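Local structure of 3-hydroxyacyl-CoA dehydrogenase (1ZEJ) at residues L92-N106 against R118-W130. The protein probably catalyses the NAD-dependent oxidation of a hydroxyl group, perhaps of L-gulonate or a 3-hydroxyacyl-CoA. Residues are numbered along the deposited sequence; the frame is centred on the assembly and turned at random. Where two conformers were deposited one is given.
Sequences LREVERLTNAPLCSN and RLDSPSRFLGVHW
The guanidinium of Arg124 turns into the loop that follows helix 85-96 and meets its backbone carbonyls edge-on. NH1 and NH2 together grip Thr99 O, each at 3.0 Å, and NH1 also reaches Ala101 O at 2.7 Å; both oxygens lie in the guanidinium plane. From the side of its own segment, NE and NH2 share Ser121 OG, while Leu103 CD1 rests over one face of the group. The chain gets there by folding twice: CG sits between the backbone N and the carbonyl carbon (chi1 52°), and a second bend at chi2 (63°) follows. Glu96 receives the loop 119-121 with its carboxylate. Asp120 N donates to OE2 on its syn side in a nearly straight bond of 2.8 Å, and OE1 takes both the N and the OG of Ser121, the hydroxyl at 2.7 Å, from one face of its plane. Nearby, Arg93 NH1 bonds to Arg118 O. Strands 103-105 and 125-130 then pair in parallel, with Leu103 N donating to Arg124 O and Leu126 N to Leu103 O. On one face Phe125 CE1 touches both Leu92 CD1 and Ser105 CB, the latter at the ring's edge; on the other Cys104 SG meets Leu126 CD2 at 3.5 Å. Beyond the pairing, Asn106 OD1 accepts a hydrogen bond from Trp130 N at 3.1 Å and lies in plane at the edge of the indole ring. The contact closes the beta-alpha-beta unit through helix 112-116 in the Rossmann-type domain. Ser121 OG donates to Glu96 and accepts from Arg124, so it probably relays their attraction without a direct salt bridge between them, while the loop carbonyls satisfy guanidinium N-H groups; Glu96 also has a long charge pairing with Arg93.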
loop_
_atom_site.group_PDB
_atom_site.type_symbol
_atom_site.label_atom_id
_atom_site.label_comp_id
_atom_site.label_asym_id
_atom_site.label_seq_id
_atom_site.Cartn_x
_atom_site.Cartn_y
_atom_site.Cartn_z
ATOM N N LEU A 92 15.891 16.731 -25.749
ATOM C CA LEU A 92 16.642 17.398 -24.684
ATOM C C LEU A 92 17.952 18.030 -25.170
ATOM O O LEU A 92 18.321 19.125 -24.752
ATOM C CB LEU A 92 16.903 16.420 -23.537
ATOM C CG LEU A 92 15.634 16.026 -22.770
ATOM C CD1 LEU A 92 15.857 14.750 -21.974
ATOM C CD2 LEU A 92 15.203 17.126 -21.850
ATOM N N ARG A 93 18.665 17.331 -26.054
ATOM C CA ARG A 93 19.858 17.897 -26.657
ATOM C C ARG A 93 19.551 19.178 -27.466
ATOM O O ARG A 93 20.366 20.089 -27.476
ATOM C CB ARG A 93 20.602 16.875 -27.513
ATOM C CG ARG A 93 21.363 15.866 -26.667
ATOM C CD ARG A 93 22.106 14.915 -27.546
ATOM N NE ARG A 93 23.207 15.593 -28.223
ATOM C CZ ARG A 93 24.358 15.967 -27.660
ATOM N NH1 ARG A 93 24.615 15.750 -26.377
ATOM N NH2 ARG A 93 25.291 16.542 -28.412
ATOM N N GLU A 94 18.393 19.243 -28.116
ATOM C CA GLU A 94 17.984 20.430 -28.819
ATOM C C GLU A 94 17.722 21.588 -27.867
ATOM O O GLU A 94 18.246 22.713 -28.050
ATOM C CB GLU A 94 16.727 20.112 -29.608
ATOM C CG GLU A 94 16.172 21.224 -30.382
ATOM C CD GLU A 94 15.187 20.714 -31.446
ATOM O OE1 GLU A 94 14.493 19.680 -31.197
ATOM O OE2 GLU A 94 15.127 21.348 -32.512
ATOM N N VAL A 95 16.946 21.317 -26.812
ATOM C CA VAL A 95 16.605 22.379 -25.873
ATOM C C VAL A 95 17.797 22.847 -25.052
ATOM O O VAL A 95 17.889 24.014 -24.712
ATOM C CB VAL A 95 15.387 21.965 -24.992
ATOM C CG1 VAL A 95 15.353 22.711 -23.696
ATOM C CG2 VAL A 95 14.118 22.219 -25.765
ATOM N N GLU A 96 18.758 21.976 -24.770
ATOM C CA GLU A 96 19.886 22.390 -23.911
ATOM C C GLU A 96 20.776 23.437 -24.546
ATOM O O GLU A 96 21.380 24.218 -23.842
ATOM C CB GLU A 96 20.693 21.172 -23.361
ATOM C CG GLU A 96 21.524 20.453 -24.327
ATOM C CD GLU A 96 22.389 19.331 -23.666
ATOM O OE1 GLU A 96 22.672 19.398 -22.437
ATOM O OE2 GLU A 96 22.776 18.412 -24.425
ATOM N N ARG A 97 20.799 23.502 -25.873
ATOM C CA ARG A 97 21.495 24.554 -26.578
ATOM C C ARG A 97 20.835 25.927 -26.486
ATOM O O ARG A 97 21.506 26.945 -26.758
ATOM C CB ARG A 97 21.640 24.184 -28.056
ATOM C CG ARG A 97 22.379 22.866 -28.285
ATOM C CD ARG A 97 22.802 22.680 -29.747
ATOM N NE ARG A 97 21.673 22.353 -30.623
ATOM C CZ ARG A 97 21.212 21.126 -30.891
ATOM N NH1 ARG A 97 21.751 20.035 -30.343
ATOM N NH2 ARG A 97 20.177 20.989 -31.714
ATOM N N LEU A 98 19.527 25.961 -26.186
ATOM C CA LEU A 98 18.732 27.188 -26.239
ATOM C C LEU A 98 18.603 27.844 -24.881
ATOM O O LEU A 98 18.246 29.035 -24.763
ATOM C CB LEU A 98 17.322 26.885 -26.778
ATOM C CG LEU A 98 17.264 26.310 -28.196
ATOM C CD1 LEU A 98 15.821 25.839 -28.515
ATOM C CD2 LEU A 98 17.782 27.278 -29.225
ATOM N N THR A 99 18.896 27.088 -23.830
ATOM C CA THR A 99 18.715 27.636 -22.507
ATOM C C THR A 99 19.631 26.922 -21.544
ATOM O O THR A 99 19.968 25.749 -21.759
ATOM C CB THR A 99 17.216 27.510 -22.064
ATOM O OG1 THR A 99 17.037 28.068 -20.751
ATOM C CG2 THR A 99 16.766 26.080 -22.026
ATOM N N ASN A 100 19.945 27.618 -20.453
ATOM C CA ASN A 100 20.611 27.043 -19.279
ATOM C C ASN A 100 19.632 26.689 -18.114
ATOM O O ASN A 100 20.072 26.322 -17.041
ATOM C CB ASN A 100 21.664 28.049 -18.765
ATOM C CG ASN A 100 22.795 28.250 -19.733
ATOM O OD1 ASN A 100 23.254 27.290 -20.368
ATOM N ND2 ASN A 100 23.279 29.500 -19.852
ATOM N N ALA A 101 18.328 26.841 -18.328
ATOM C CA ALA A 101 17.323 26.496 -17.336
ATOM C C ALA A 101 17.381 25.027 -16.963
ATOM O O ALA A 101 17.823 24.200 -17.772
ATOM C CB ALA A 101 15.939 26.808 -17.861
ATOM N N PRO A 102 16.862 24.681 -15.776
ATOM C CA PRO A 102 16.694 23.261 -15.450
ATOM C C PRO A 102 15.820 22.577 -16.492
ATOM O O PRO A 102 14.813 23.154 -16.968
ATOM C CB PRO A 102 15.998 23.298 -14.091
ATOM C CG PRO A 102 16.353 24.517 -13.502
ATOM C CD PRO A 102 16.425 25.526 -14.650
ATOM N N LEU A 103 16.220 21.373 -16.851
ATOM C CA LEU A 103 15.517 20.534 -17.806
ATOM C C LEU A 103 15.017 19.300 -17.084
ATOM O O LEU A 103 15.796 18.601 -16.453
ATOM C CB LEU A 103 16.456 20.073 -18.914
ATOM C CG LEU A 103 17.258 21.123 -19.670
ATOM C CD1 LEU A 103 18.136 20.417 -20.707
ATOM C CD2 LEU A 103 16.319 22.085 -20.310
ATOM N N CYS A 104 13.727 19.024 -17.200
ATOM C CA CYS A 104 13.063 18.046 -16.348
ATOM C C CYS A 104 12.327 17.045 -17.221
ATOM O O CYS A 104 11.291 17.398 -17.738
ATOM C CB CYS A 104 12.030 18.747 -15.483
ATOM S SG CYS A 104 12.669 20.009 -14.421
ATOM N N SER A 105 12.769 15.799 -17.321
ATOM C CA SER A 105 12.050 14.797 -18.100
ATOM C C SER A 105 10.984 14.062 -17.238
ATOM O O SER A 105 11.302 13.567 -16.162
ATOM C CB SER A 105 13.045 13.820 -18.718
ATOM O OG SER A 105 12.359 12.810 -19.436
ATOM N N ASN A 106 9.734 14.032 -17.687
ATOM C CA ASN A 106 8.705 13.189 -17.060
ATOM C C ASN A 106 8.979 11.806 -17.607
ATOM O O ASN A 106 8.655 11.492 -18.757
ATOM C CB ASN A 106 7.279 13.641 -17.421
ATOM C CG ASN A 106 6.162 12.776 -16.730
ATOM O OD1 ASN A 106 6.103 12.600 -15.481
ATOM N ND2 ASN A 106 5.257 12.268 -17.554
ATOM N N ARG A 118 23.960 11.241 -22.016
ATOM C CA ARG A 118 23.944 11.585 -23.421
ATOM C C ARG A 118 23.714 13.090 -23.677
ATOM O O ARG A 118 23.683 13.527 -24.828
ATOM C CB ARG A 118 22.907 10.714 -24.121
ATOM C CG ARG A 118 23.350 9.288 -24.200
ATOM C CD ARG A 118 22.195 8.332 -24.408
ATOM N NE ARG A 118 22.665 6.963 -24.638
ATOM C CZ ARG A 118 23.042 6.093 -23.692
ATOM N NH1 ARG A 118 23.019 6.389 -22.372
ATOM N NH2 ARG A 118 23.451 4.888 -24.085
ATOM N N LEU A 119 23.611 13.869 -22.611
ATOM C CA LEU A 119 23.478 15.320 -22.694
ATOM C C LEU A 119 24.828 16.013 -22.558
ATOM O O LEU A 119 25.753 15.514 -21.912
ATOM C CB LEU A 119 22.537 15.868 -21.593
ATOM C CG LEU A 119 21.161 15.248 -21.502
ATOM C CD1 LEU A 119 20.409 15.972 -20.426
ATOM C CD2 LEU A 119 20.381 15.296 -22.850
ATOM N N ASP A 120 24.894 17.198 -23.138
ATOM C CA ASP A 120 26.079 18.065 -23.017
ATOM C C ASP A 120 26.209 18.685 -21.631
ATOM O O ASP A 120 27.306 18.871 -21.144
ATOM C CB ASP A 120 25.954 19.185 -24.056
ATOM C CG ASP A 120 27.265 19.868 -24.361
ATOM O OD1 ASP A 120 28.215 19.186 -24.817
ATOM O OD2 ASP A 120 27.327 21.102 -24.208
ATOM N N SER A 121 25.094 19.009 -20.990
ATOM C CA SER A 121 25.153 19.724 -19.707
ATOM C C SER A 121 24.212 19.085 -18.669
ATOM O O SER A 121 23.182 19.675 -18.245
ATOM C CB SER A 121 24.836 21.215 -19.956
ATOM O OG SER A 121 23.668 21.339 -20.815
ATOM N N PRO A 122 24.573 17.884 -18.226
ATOM C CA PRO A 122 23.639 17.134 -17.374
ATOM C C PRO A 122 23.521 17.632 -15.917
ATOM O O PRO A 122 22.688 17.102 -15.174
ATOM C CB PRO A 122 24.194 15.720 -17.463
ATOM C CG PRO A 122 25.610 15.907 -17.594
ATOM C CD PRO A 122 25.806 17.114 -18.461
ATOM N N SER A 123 24.351 18.598 -15.499
ATOM C CA SER A 123 24.239 19.084 -14.134
ATOM C C SER A 123 22.887 19.724 -13.829
ATOM O O SER A 123 22.484 19.753 -12.663
ATOM C CB SER A 123 25.353 20.041 -13.745
ATOM O OG SER A 123 25.377 21.129 -14.598
ATOM N N ARG A 124 22.187 20.207 -14.862
ATOM C CA ARG A 124 20.885 20.865 -14.675
ATOM C C ARG A 124 19.738 20.057 -15.271
ATOM O O ARG A 124 18.666 20.575 -15.521
ATOM C CB ARG A 124 20.917 22.318 -15.189
ATOM C CG ARG A 124 21.428 22.472 -16.594
ATOM C CD ARG A 124 20.592 21.786 -17.686
ATOM N NE ARG A 124 21.217 22.103 -18.953
ATOM C CZ ARG A 124 20.873 23.115 -19.743
ATOM N NH1 ARG A 124 19.791 23.820 -19.519
ATOM N NH2 ARG A 124 21.584 23.369 -20.809
ATOM N N PHE A 125 19.954 18.749 -15.422
ATOM C CA PHE A 125 18.948 17.822 -15.904
ATOM C C PHE A 125 18.536 16.924 -14.737
ATOM O O PHE A 125 19.387 16.464 -13.933
ATOM C CB PHE A 125 19.502 16.893 -16.997
ATOM C CG PHE A 125 18.549 15.775 -17.363
ATOM C CD1 PHE A 125 17.377 16.056 -18.014
ATOM C CD2 PHE A 125 18.813 14.457 -16.996
ATOM C CE1 PHE A 125 16.454 15.057 -18.306
ATOM C CE2 PHE A 125 17.925 13.444 -17.296
ATOM C CZ PHE A 125 16.724 13.754 -17.985
ATOM N N LEU A 126 17.245 16.666 -14.664
ATOM C CA LEU A 126 16.739 15.693 -13.717
ATOM C C LEU A 126 15.397 15.159 -14.176
ATOM O O LEU A 126 14.787 15.684 -15.123
ATOM C CB LEU A 126 16.716 16.325 -12.336
ATOM C CG LEU A 126 15.648 17.211 -11.708
ATOM C CD1 LEU A 126 16.224 18.127 -10.625
ATOM C CD2 LEU A 126 14.682 17.875 -12.596
ATOM N N GLY A 127 14.934 14.128 -13.507
ATOM C CA GLY A 127 13.644 13.522 -13.827
ATOM C C GLY A 127 12.637 14.182 -12.910
ATOM O O GLY A 127 12.924 14.437 -11.733
ATOM N N VAL A 128 11.447 14.461 -13.438
ATOM C CA VAL A 128 10.307 14.894 -12.575
ATOM C C VAL A 128 9.119 14.033 -12.965
ATOM O O VAL A 128 8.553 14.227 -14.078
ATOM C CB VAL A 128 9.969 16.404 -12.687
ATOM C CG1 VAL A 128 8.752 16.770 -11.930
ATOM C CG2 VAL A 128 11.080 17.258 -12.218
ATOM N N HIS A 129 8.753 13.114 -12.066
ATOM C CA HIS A 129 7.765 12.083 -12.237
ATOM C C HIS A 129 6.434 12.509 -11.601
ATOM O O HIS A 129 6.286 12.584 -10.382
ATOM C CB HIS A 129 8.327 10.799 -11.618
ATOM C CG HIS A 129 7.414 9.627 -11.664
ATOM N ND1 HIS A 129 7.436 8.645 -10.693
ATOM C CD2 HIS A 129 6.473 9.247 -12.572
ATOM C CE1 HIS A 129 6.520 7.734 -10.981
ATOM N NE2 HIS A 129 5.918 8.083 -12.111
ATOM N N TRP A 130 5.525 12.924 -12.473
ATOM C CA TRP A 130 4.201 13.375 -12.103
ATOM C C TRP A 130 3.307 12.184 -12.091
ATOM O O TRP A 130 3.517 11.240 -12.831
ATOM C CB TRP A 130 3.651 14.341 -13.153
ATOM C CG TRP A 130 4.390 15.651 -13.289
ATOM C CD1 TRP A 130 5.544 15.861 -13.987
ATOM C CD2 TRP A 130 4.015 16.920 -12.759
ATOM N NE1 TRP A 130 5.907 17.169 -13.926
ATOM C CE2 TRP A 130 4.993 17.841 -13.159
ATOM C CE3 TRP A 130 2.958 17.366 -11.971
ATOM C CZ2 TRP A 130 4.932 19.196 -12.822
ATOM C CZ3 TRP A 130 2.885 18.721 -11.647
ATOM C CH2 TRP A 130 3.874 19.615 -12.055
#